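Local atomic coordinates of protein argonaute 5 (PDB entry 4G0O), a protein that probably helps sort small RNAs in Arabidopsis by recognising their 5' nucleotide through its MID domain, the part crystallised here. Residues L76-Y90 and G102-N114. Residues are numbered along the deposited sequence; the frame is centred on the assembly and turned at random.
Sequences LQLLIVILPDVTGSY and GIVSQCCQPRQVN. With SO4 (sulfate ion), chain C.
L76 meets I103 methyl to methyl, CD1 to CD1 at 3.5 Å, just before the two strands pair, and a water links the carbonyl of L76 to the backbone N of V104. L78, packed on I128 of helix 118-131, lays its CD1 beside CG1 of V104. At L79 the pairing begins: its N takes the carbonyl of V104 and its O receives the N of Q106 at 2.9 Å. On the face shared with S105 it meets I103, whose CG1 lies anti to the backbone N (chi1 163°) and carries CD1 tightly against CB of L79, at 3.4 Å. V81 repeats the pattern, N to the carbonyl of Q106 and O to the N of C108, with its CB 4.1 Å from SG of C107. I82 turns to the other face, its CG2 4.0 Å from CB of P110 and the two side chains running in opposite directions. L83 closes the pairing with its N on the carbonyl of C108; CD2 touches CB of C107, CD1 lies 3.9 Å from CG of Q109, and CB faces CD of the P110 ring, which also lies against the L83 carbonyl. Cutting back to an alanine here is likely to open a gap between C107, Q109 and I93 of helix 90-101. The carboxylate of D85, held by S20 and T21, brings OD2 to 3.7 Å from CG of P110. The edge of the Y90 ring meets C107: CE2 lies 3.8 Å from CB, and SG sits near the ring plane, a sulfur-aromatic contact. The hydroxyl of Y90 and NE2 of Q106 each weakly reach a sulfate also bound by K131. Strands 78-82 and 105-108 run parallel, 16° apart, joined by helix 90-101: a beta-alpha-beta crossover in the parallel sheet of the Argonaute MID domain.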
ATOM      1  N   LEU A  76       6.127   4.450 -10.386  1.00 27.26           N
ATOM      2  CA  LEU A  76       5.228   4.037  -9.298  1.00 28.64           C
ATOM      3  C   LEU A  76       4.758   5.234  -8.486  1.00 31.85           C
ATOM      4  O   LEU A  76       5.572   6.014  -8.003  1.00 35.09           O
ATOM      5  CB  LEU A  76       5.940   3.077  -8.339  1.00 25.30           C
ATOM      6  CG  LEU A  76       5.530   1.604  -8.221  1.00 30.45           C
ATOM      7  CD1 LEU A  76       5.550   1.144  -6.762  1.00 27.79           C
ATOM      8  CD2 LEU A  76       4.182   1.287  -8.860  1.00 25.26           C
ATOM      9  N   GLN A  77       3.446   5.371  -8.339  1.00 29.49           N
ATOM     10  CA  GLN A  77       2.872   6.442  -7.542  1.00 29.57           C
ATOM     11  C   GLN A  77       2.601   5.965  -6.122  1.00 24.86           C
ATOM     12  O   GLN A  77       2.397   6.774  -5.220  1.00 24.04           O
ATOM     13  CB  GLN A  77       1.581   6.946  -8.198  1.00 28.35           C
ATOM     14  CG  GLN A  77       1.821   7.743  -9.486  1.00 28.95           C
ATOM     15  CD  GLN A  77       0.539   8.052 -10.263  1.00 31.05           C
ATOM     16  OE1 GLN A  77      -0.370   7.222 -10.364  1.00 29.01           O
ATOM     17  NE2 GLN A  77       0.479   9.244 -10.834  1.00 34.26           N
ATOM     18  N   LEU A  78       2.602   4.646  -5.925  1.00 24.86           N
ATOM     19  CA  LEU A  78       2.248   4.068  -4.620  1.00 24.56           C
ATOM     20  C   LEU A  78       2.655   2.601  -4.530  1.00 22.56           C
ATOM     21  O   LEU A  78       2.403   1.832  -5.448  1.00 22.88           O
ATOM     22  CB  LEU A  78       0.732   4.182  -4.374  1.00 25.68           C
ATOM     23  CG  LEU A  78       0.170   3.661  -3.045  1.00 23.81           C
ATOM     24  CD1 LEU A  78       0.608   4.558  -1.880  1.00 24.50           C
ATOM     25  CD2 LEU A  78      -1.355   3.530  -3.078  1.00 22.23           C
ATOM     26  N   LEU A  79       3.278   2.216  -3.421  1.00 24.61           N
ATOM     27  CA  LEU A  79       3.576   0.810  -3.160  1.00 24.45           C
ATOM     28  C   LEU A  79       2.815   0.405  -1.932  1.00 20.63           C
ATOM     29  O   LEU A  79       3.011   0.998  -0.865  1.00 23.06           O
ATOM     30  CB  LEU A  79       5.055   0.599  -2.851  1.00 22.32           C
ATOM     31  CG  LEU A  79       5.705  -0.684  -3.385  1.00 30.89           C
ATOM     32  CD1 LEU A  79       6.921  -1.101  -2.541  1.00 30.79           C
ATOM     33  CD2 LEU A  79       4.703  -1.810  -3.529  1.00 24.81           C
ATOM     34  N   ILE A  80       1.962  -0.600  -2.059  1.00 18.72           N
ATOM     35  CA  ILE A  80       1.269  -1.093  -0.886  1.00 19.97           C
ATOM     36  C   ILE A  80       2.142  -2.185  -0.318  1.00 23.13           C
ATOM     37  O   ILE A  80       2.369  -3.212  -0.970  1.00 19.81           O
ATOM     38  CB  ILE A  80      -0.114  -1.667  -1.211  1.00 24.15           C
ATOM     39  CG1 ILE A  80      -1.052  -0.575  -1.734  1.00 22.74           C
ATOM     40  CG2 ILE A  80      -0.724  -2.326   0.022  1.00 21.53           C
ATOM     41  CD1 ILE A  80      -2.197  -1.140  -2.546  1.00 24.10           C
ATOM     42  N   VAL A  81       2.657  -1.967   0.887  1.00 20.97           N
ATOM     43  CA  VAL A  81       3.569  -2.944   1.455  1.00 22.97           C
ATOM     44  C   VAL A  81       2.919  -3.781   2.543  1.00 23.13           C
ATOM     45  O   VAL A  81       2.413  -3.240   3.530  1.00 23.48           O
ATOM     46  CB  VAL A  81       4.816  -2.280   2.027  1.00 23.44           C
ATOM     47  CG1 VAL A  81       5.586  -3.274   2.907  1.00 18.84           C
ATOM     48  CG2 VAL A  81       5.677  -1.771   0.902  1.00 22.83           C
ATOM     49  N   ILE A  82       2.931  -5.100   2.377  1.00 21.57           N
ATOM     50  CA  ILE A  82       2.547  -5.960   3.496  1.00 25.00           C
ATOM     51  C   ILE A  82       3.791  -6.356   4.306  1.00 23.19           C
ATOM     52  O   ILE A  82       4.667  -7.071   3.821  1.00 21.62           O
ATOM     53  CB  ILE A  82       1.735  -7.199   3.048  1.00 22.97           C
ATOM     54  CG1 ILE A  82       0.428  -6.778   2.365  1.00 29.20           C
ATOM     55  CG2 ILE A  82       1.385  -8.077   4.240  1.00 19.41           C
ATOM     56  CD1 ILE A  82      -0.283  -7.948   1.677  1.00 25.75           C
ATOM     57  N   LEU A  83       3.832  -5.891   5.547  1.00 20.20           N
ATOM     58  CA  LEU A  83       4.989  -6.043   6.435  1.00 24.18           C
ATOM     59  C   LEU A  83       5.265  -7.483   6.838  1.00 24.98           C
ATOM     60  O   LEU A  83       4.365  -8.318   6.855  1.00 27.18           O
ATOM     61  CB  LEU A  83       4.776  -5.221   7.720  1.00 23.27           C
ATOM     62  CG  LEU A  83       4.657  -3.709   7.548  1.00 27.40           C
ATOM     63  CD1 LEU A  83       4.075  -3.065   8.812  1.00 25.31           C
ATOM     64  CD2 LEU A  83       6.035  -3.137   7.186  1.00 28.78           C
ATOM     65  N   PRO A  84       6.520  -7.775   7.198  1.00 28.99           N
ATOM     66  CA  PRO A  84       6.862  -9.108   7.702  1.00 28.88           C
ATOM     67  C   PRO A  84       5.980  -9.496   8.886  1.00 26.52           C
ATOM     68  O   PRO A  84       5.352  -8.622   9.497  1.00 26.51           O
ATOM     69  CB  PRO A  84       8.310  -8.933   8.158  1.00 24.76           C
ATOM     70  CG  PRO A  84       8.837  -7.899   7.260  1.00 29.59           C
ATOM     71  CD  PRO A  84       7.709  -6.915   7.080  1.00 25.42           C
ATOM     72  N   ASP A  85       5.918 -10.784   9.198  1.00 23.31           N
ATOM     73  CA  ASP A  85       5.100 -11.224  10.321  1.00 32.29           C
ATOM     74  C   ASP A  85       5.677 -10.754  11.648  1.00 29.77           C
ATOM     75  O   ASP A  85       4.935 -10.436  12.567  1.00 28.77           O
ATOM     76  CB  ASP A  85       4.930 -12.745  10.310  1.00 31.37           C
ATOM     77  CG  ASP A  85       4.264 -13.242   9.037  1.00 34.35           C
ATOM     78  OD1 ASP A  85       4.795 -14.194   8.423  1.00 35.26           O
ATOM     79  OD2 ASP A  85       3.221 -12.670   8.637  1.00 31.29           O
ATOM     80  N   VAL A  86       7.002 -10.710  11.756  1.00 29.42           N
ATOM     81  CA  VAL A  86       7.636 -10.246  12.987  1.00 29.27           C
ATOM     82  C   VAL A  86       7.951  -8.763  12.844  1.00 33.39           C
ATOM     83  O   VAL A  86       8.466  -8.329  11.802  1.00 31.66           O
ATOM     84  CB  VAL A  86       8.934 -11.032  13.289  1.00 36.60           C
ATOM     85  CG1 VAL A  86       9.458 -10.679  14.678  1.00 32.24           C
ATOM     86  CG2 VAL A  86       8.687 -12.539  13.182  1.00 31.54           C
ATOM     87  N   THR A  87       7.619  -7.967  13.857  1.00 30.66           N
ATOM     88  CA  THR A  87       7.849  -6.533  13.725  1.00 29.15           C
ATOM     89  C   THR A  87       9.331  -6.222  13.912  1.00 34.68           C
ATOM     90  O   THR A  87      10.075  -7.057  14.419  1.00 36.91           O
ATOM     91  CB  THR A  87       6.939  -5.679  14.658  1.00 36.89           C
ATOM     92  OG1 THR A  87       7.711  -5.099  15.717  1.00 37.27           O
ATOM     93  CG2 THR A  87       5.780  -6.514  15.224  1.00 29.86           C
ATOM     94  N   GLY A  88       9.759  -5.044  13.467  1.00 33.39           N
ATOM     95  CA  GLY A  88      11.152  -4.644  13.590  1.00 35.02           C
ATOM     96  C   GLY A  88      11.800  -4.225  12.277  1.00 38.99           C
ATOM     97  O   GLY A  88      12.916  -3.694  12.271  1.00 37.12           O
ATOM     98  N   SER A  89      11.098  -4.460  11.164  1.00 34.15           N
ATOM     99  CA  SER A  89      11.605  -4.106   9.843  1.00 32.51           C
ATOM    100  C   SER A  89      11.025  -2.797   9.303  1.00 31.42           C
ATOM    101  O   SER A  89      11.510  -2.276   8.300  1.00 31.97           O
ATOM    102  CB  SER A  89      11.337  -5.235   8.851  1.00 32.15           C
ATOM    103  OG  SER A  89      11.776  -6.478   9.371  1.00 35.88           O
ATOM    104  N   TYR A  90      10.001  -2.262   9.960  1.00 31.13           N
ATOM    105  CA  TYR A  90       9.279  -1.095   9.429  1.00 28.93           C
ATOM    106  C   TYR A  90      10.171   0.124   9.167  1.00 29.30           C
ATOM    107  O   TYR A  90      10.048   0.780   8.126  1.00 33.38           O
ATOM    108  CB  TYR A  90       8.108  -0.734  10.346  1.00 29.23           C
ATOM    109  CG  TYR A  90       7.401   0.568  10.020  1.00 24.19           C
ATOM    110  CD1 TYR A  90       7.463   1.647  10.893  1.00 26.63           C
ATOM    111  CD2 TYR A  90       6.644   0.705   8.865  1.00 25.88           C
ATOM    112  CE1 TYR A  90       6.805   2.840  10.615  1.00 29.25           C
ATOM    113  CE2 TYR A  90       5.982   1.895   8.579  1.00 31.95           C
ATOM    114  CZ  TYR A  90       6.073   2.964   9.457  1.00 30.88           C
ATOM    115  OH  TYR A  90       5.427   4.156   9.184  1.00 28.53           O
ATOM    116  N   GLY A 102      12.949   6.734  -3.222  1.00 30.39           N
ATOM    117  CA  GLY A 102      11.948   7.723  -3.587  1.00 32.51           C
ATOM    118  C   GLY A 102      10.679   7.048  -4.053  1.00 30.35           C
ATOM    119  O   GLY A 102      10.257   7.188  -5.205  1.00 33.83           O
ATOM    120  N   ILE A 103      10.070   6.292  -3.153  1.00 29.13           N
ATOM    121  CA  ILE A 103       8.797   5.663  -3.460  1.00 28.75           C
ATOM    122  C   ILE A 103       7.779   5.873  -2.344  1.00 31.59           C
ATOM    123  O   ILE A 103       8.052   5.617  -1.154  1.00 30.25           O
ATOM    124  CB  ILE A 103       8.963   4.179  -3.822  1.00 28.67           C
ATOM    125  CG1 ILE A 103       7.638   3.448  -3.730  1.00 34.78           C
ATOM    126  CG2 ILE A 103       9.940   3.499  -2.919  1.00 34.52           C
ATOM    127  CD1 ILE A 103       7.790   2.048  -4.203  1.00 38.59           C
ATOM    128  N   VAL A 104       6.618   6.382  -2.738  1.00 28.10           N
ATOM    129  CA  VAL A 104       5.539   6.601  -1.800  1.00 27.81           C
ATOM    130  C   VAL A 104       4.989   5.243  -1.412  1.00 22.07           C
ATOM    131  O   VAL A 104       4.510   4.493  -2.261  1.00 23.13           O
ATOM    132  CB  VAL A 104       4.427   7.480  -2.420  1.00 30.07           C
ATOM    133  CG1 VAL A 104       3.176   7.433  -1.557  1.00 26.39           C
ATOM    134  CG2 VAL A 104       4.923   8.932  -2.603  1.00 25.22           C
ATOM    135  N   SER A 105       5.073   4.915  -0.132  1.00 21.61           N
ATOM    136  CA  SER A 105       4.602   3.615   0.320  1.00 25.79           C
ATOM    137  C   SER A 105       3.529   3.702   1.407  1.00 24.21           C
ATOM    138  O   SER A 105       3.480   4.653   2.185  1.00 24.72           O
ATOM    139  CB  SER A 105       5.778   2.761   0.808  1.00 20.82           C
ATOM    140  OG  SER A 105       6.386   3.350   1.944  1.00 26.49           O
ATOM    141  N   GLN A 106       2.682   2.689   1.453  1.00 23.01           N
ATOM    142  CA  GLN A 106       1.763   2.504   2.573  1.00 26.82           C
ATOM    143  C   GLN A 106       2.000   1.120   3.189  1.00 24.57           C
ATOM    144  O   GLN A 106       1.807   0.088   2.528  1.00 20.20           O
ATOM    145  CB  GLN A 106       0.313   2.628   2.117  1.00 20.88           C
ATOM    146  CG  GLN A 106      -0.692   2.348   3.229  1.00 28.89           C
ATOM    147  CD  GLN A 106      -0.568   3.340   4.374  1.00 27.72           C
ATOM    148  OE1 GLN A 106      -0.495   4.544   4.156  1.00 29.07           O
ATOM    149  NE2 GLN A 106      -0.527   2.831   5.595  1.00 30.48           N
ATOM    150  N   CYS A 107       2.436   1.109   4.445  1.00 22.80           N
ATOM    151  CA  CYS A 107       2.761  -0.129   5.128  1.00 20.82           C
ATOM    152  C   CYS A 107       1.596  -0.631   6.000  1.00 25.10           C
ATOM    153  O   CYS A 107       0.963   0.140   6.736  1.00 26.10           O
ATOM    154  CB  CYS A 107       4.043   0.041   5.945  1.00 26.88           C
ATOM    155  SG  CYS A 107       5.532   0.419   4.968  1.00 28.42           S
ATOM    156  N   CYS A 108       1.330  -1.932   5.896  1.00 25.48           N
ATOM    157  CA  CYS A 108       0.185  -2.576   6.528  1.00 22.91           C
ATOM    158  C   CYS A 108       0.566  -3.864   7.224  1.00 23.85           C
ATOM    159  O   CYS A 108       1.164  -4.747   6.611  1.00 24.96           O
ATOM    160  CB  CYS A 108      -0.862  -2.910   5.463  1.00 28.44           C
ATOM    161  SG  CYS A 108      -1.588  -1.461   4.668  1.00 29.74           S
ATOM    162  N   GLN A 109       0.191  -3.994   8.490  1.00 25.96           N
ATOM    163  CA  GLN A 109       0.484  -5.206   9.248  1.00 26.55           C
ATOM    164  C   GLN A 109      -0.331  -6.421   8.780  1.00 29.74           C
ATOM    165  O   GLN A 109      -1.563  -6.368   8.698  1.00 27.38           O
ATOM    166  CB  GLN A 109       0.244  -4.973  10.733  1.00 27.07           C
ATOM    167  CG  GLN A 109       1.246  -4.058  11.377  1.00 25.62           C
ATOM    168  CD  GLN A 109       0.831  -3.684  12.764  1.00 32.26           C
ATOM    169  OE1 GLN A 109      -0.299  -3.241  12.983  1.00 35.28           O
ATOM    170  NE2 GLN A 109       1.726  -3.880  13.728  1.00 30.13           N
ATOM    171  N   PRO A 110       0.365  -7.528   8.489  1.00 26.74           N
ATOM    172  CA  PRO A 110      -0.265  -8.750   7.976  1.00 26.60           C
ATOM    173  C   PRO A 110      -1.417  -9.285   8.849  1.00 31.80           C
ATOM    174  O   PRO A 110      -2.391  -9.818   8.311  1.00 33.07           O
ATOM    175  CB  PRO A 110       0.905  -9.756   7.893  1.00 27.14           C
ATOM    176  CG  PRO A 110       1.998  -9.170   8.743  1.00 25.57           C
ATOM    177  CD  PRO A 110       1.817  -7.686   8.700  1.00 25.24           C
ATOM    178  N   ARG A 111      -1.324  -9.129  10.164  1.00 27.50           N
ATOM    179  CA  ARG A 111      -2.393  -9.571  11.048  1.00 30.63           C
ATOM    180  C   ARG A 111      -3.654  -8.711  10.886  1.00 37.15           C
ATOM    181  O   ARG A 111      -4.790  -9.192  11.028  1.00 37.75           O
ATOM    182  CB  ARG A 111      -1.890  -9.514  12.479  1.00 38.87           C
ATOM    183  CG  ARG A 111      -2.935  -9.677  13.555  1.00 39.65           C
ATOM    184  CD  ARG A 111      -2.390  -9.148  14.880  1.00 46.51           C
ATOM    185  NE  ARG A 111      -0.957  -8.863  14.810  1.00 49.44           N
ATOM    186  CZ  ARG A 111      -0.434  -7.646  14.658  1.00 47.19           C
ATOM    187  NH1 ARG A 111       0.885  -7.495  14.606  1.00 43.77           N
ATOM    188  NH2 ARG A 111      -1.226  -6.579  14.556  1.00 48.98           N
ATOM    189  N   GLN A 112      -3.454  -7.434  10.583  1.00 31.70           N
ATOM    190  CA  GLN A 112      -4.576  -6.530  10.364  1.00 31.53           C
ATOM    191  C   GLN A 112      -5.152  -6.718   8.971  1.00 31.60           C
ATOM    192  O   GLN A 112      -6.373  -6.694   8.791  1.00 30.09           O
ATOM    193  CB  GLN A 112      -4.152  -5.074  10.554  1.00 32.01           C
ATOM    194  CG  GLN A 112      -3.651  -4.746  11.951  1.00 31.00           C
ATOM    195  CD  GLN A 112      -4.717  -4.950  13.013  1.00 40.67           C
ATOM    196  OE1 GLN A 112      -5.923  -4.868  12.735  1.00 31.23           O
ATOM    197  NE2 GLN A 112      -4.277  -5.218  14.246  1.00 39.25           N
ATOM    198  N   VAL A 113      -4.270  -6.890   7.988  1.00 31.71           N
ATOM    199  CA  VAL A 113      -4.687  -7.161   6.612  1.00 29.36           C
ATOM    200  C   VAL A 113      -5.583  -8.392   6.595  1.00 30.00           C
ATOM    201  O   VAL A 113      -6.593  -8.443   5.885  1.00 30.07           O
ATOM    202  CB  VAL A 113      -3.466  -7.374   5.680  1.00 27.86           C
ATOM    203  CG1 VAL A 113      -3.855  -8.148   4.428  1.00 25.94           C
ATOM    204  CG2 VAL A 113      -2.834  -6.040   5.319  1.00 23.70           C
ATOM    205  N   ASN A 114      -5.210  -9.376   7.404  1.00 32.08           N
ATOM    206  CA  ASN A 114      -5.978 -10.604   7.537  1.00 35.96           C
ATOM    207  C   ASN A 114      -7.421 -10.383   8.026  1.00 30.73           C
ATOM    208  O   ASN A 114      -8.314 -11.144   7.680  1.00 30.57           O
ATOM    209  CB  ASN A 114      -5.256 -11.577   8.469  1.00 34.13           C
ATOM    210  CG  ASN A 114      -5.733 -13.003   8.289  1.00 37.13           C
ATOM    211  OD1 ASN A 114      -5.887 -13.475   7.160  1.00 35.57           O
ATOM    212  ND2 ASN A 114      -6.002 -13.688   9.400  1.00 34.72           N
TER
HETATM  213  S   SO4 C 701       2.020   4.648   7.577  1.00 57.30           S
HETATM  214  O1  SO4 C 701       1.425   3.648   8.470  1.00 47.58           O
HETATM  215  O2  SO4 C 701       3.132   4.007   6.824  1.00 39.77           O
HETATM  216  O3  SO4 C 701       0.988   5.199   6.682  1.00 30.79           O
HETATM  217  O4  SO4 C 701       2.527   5.778   8.370  1.00 48.19           O
HETATM  218  O   HOH W   1       6.262   6.942  -5.499  1.00 28.32           O
HETATM  219  O   HOH W   2       8.593   6.130  -7.709  1.00 33.47           O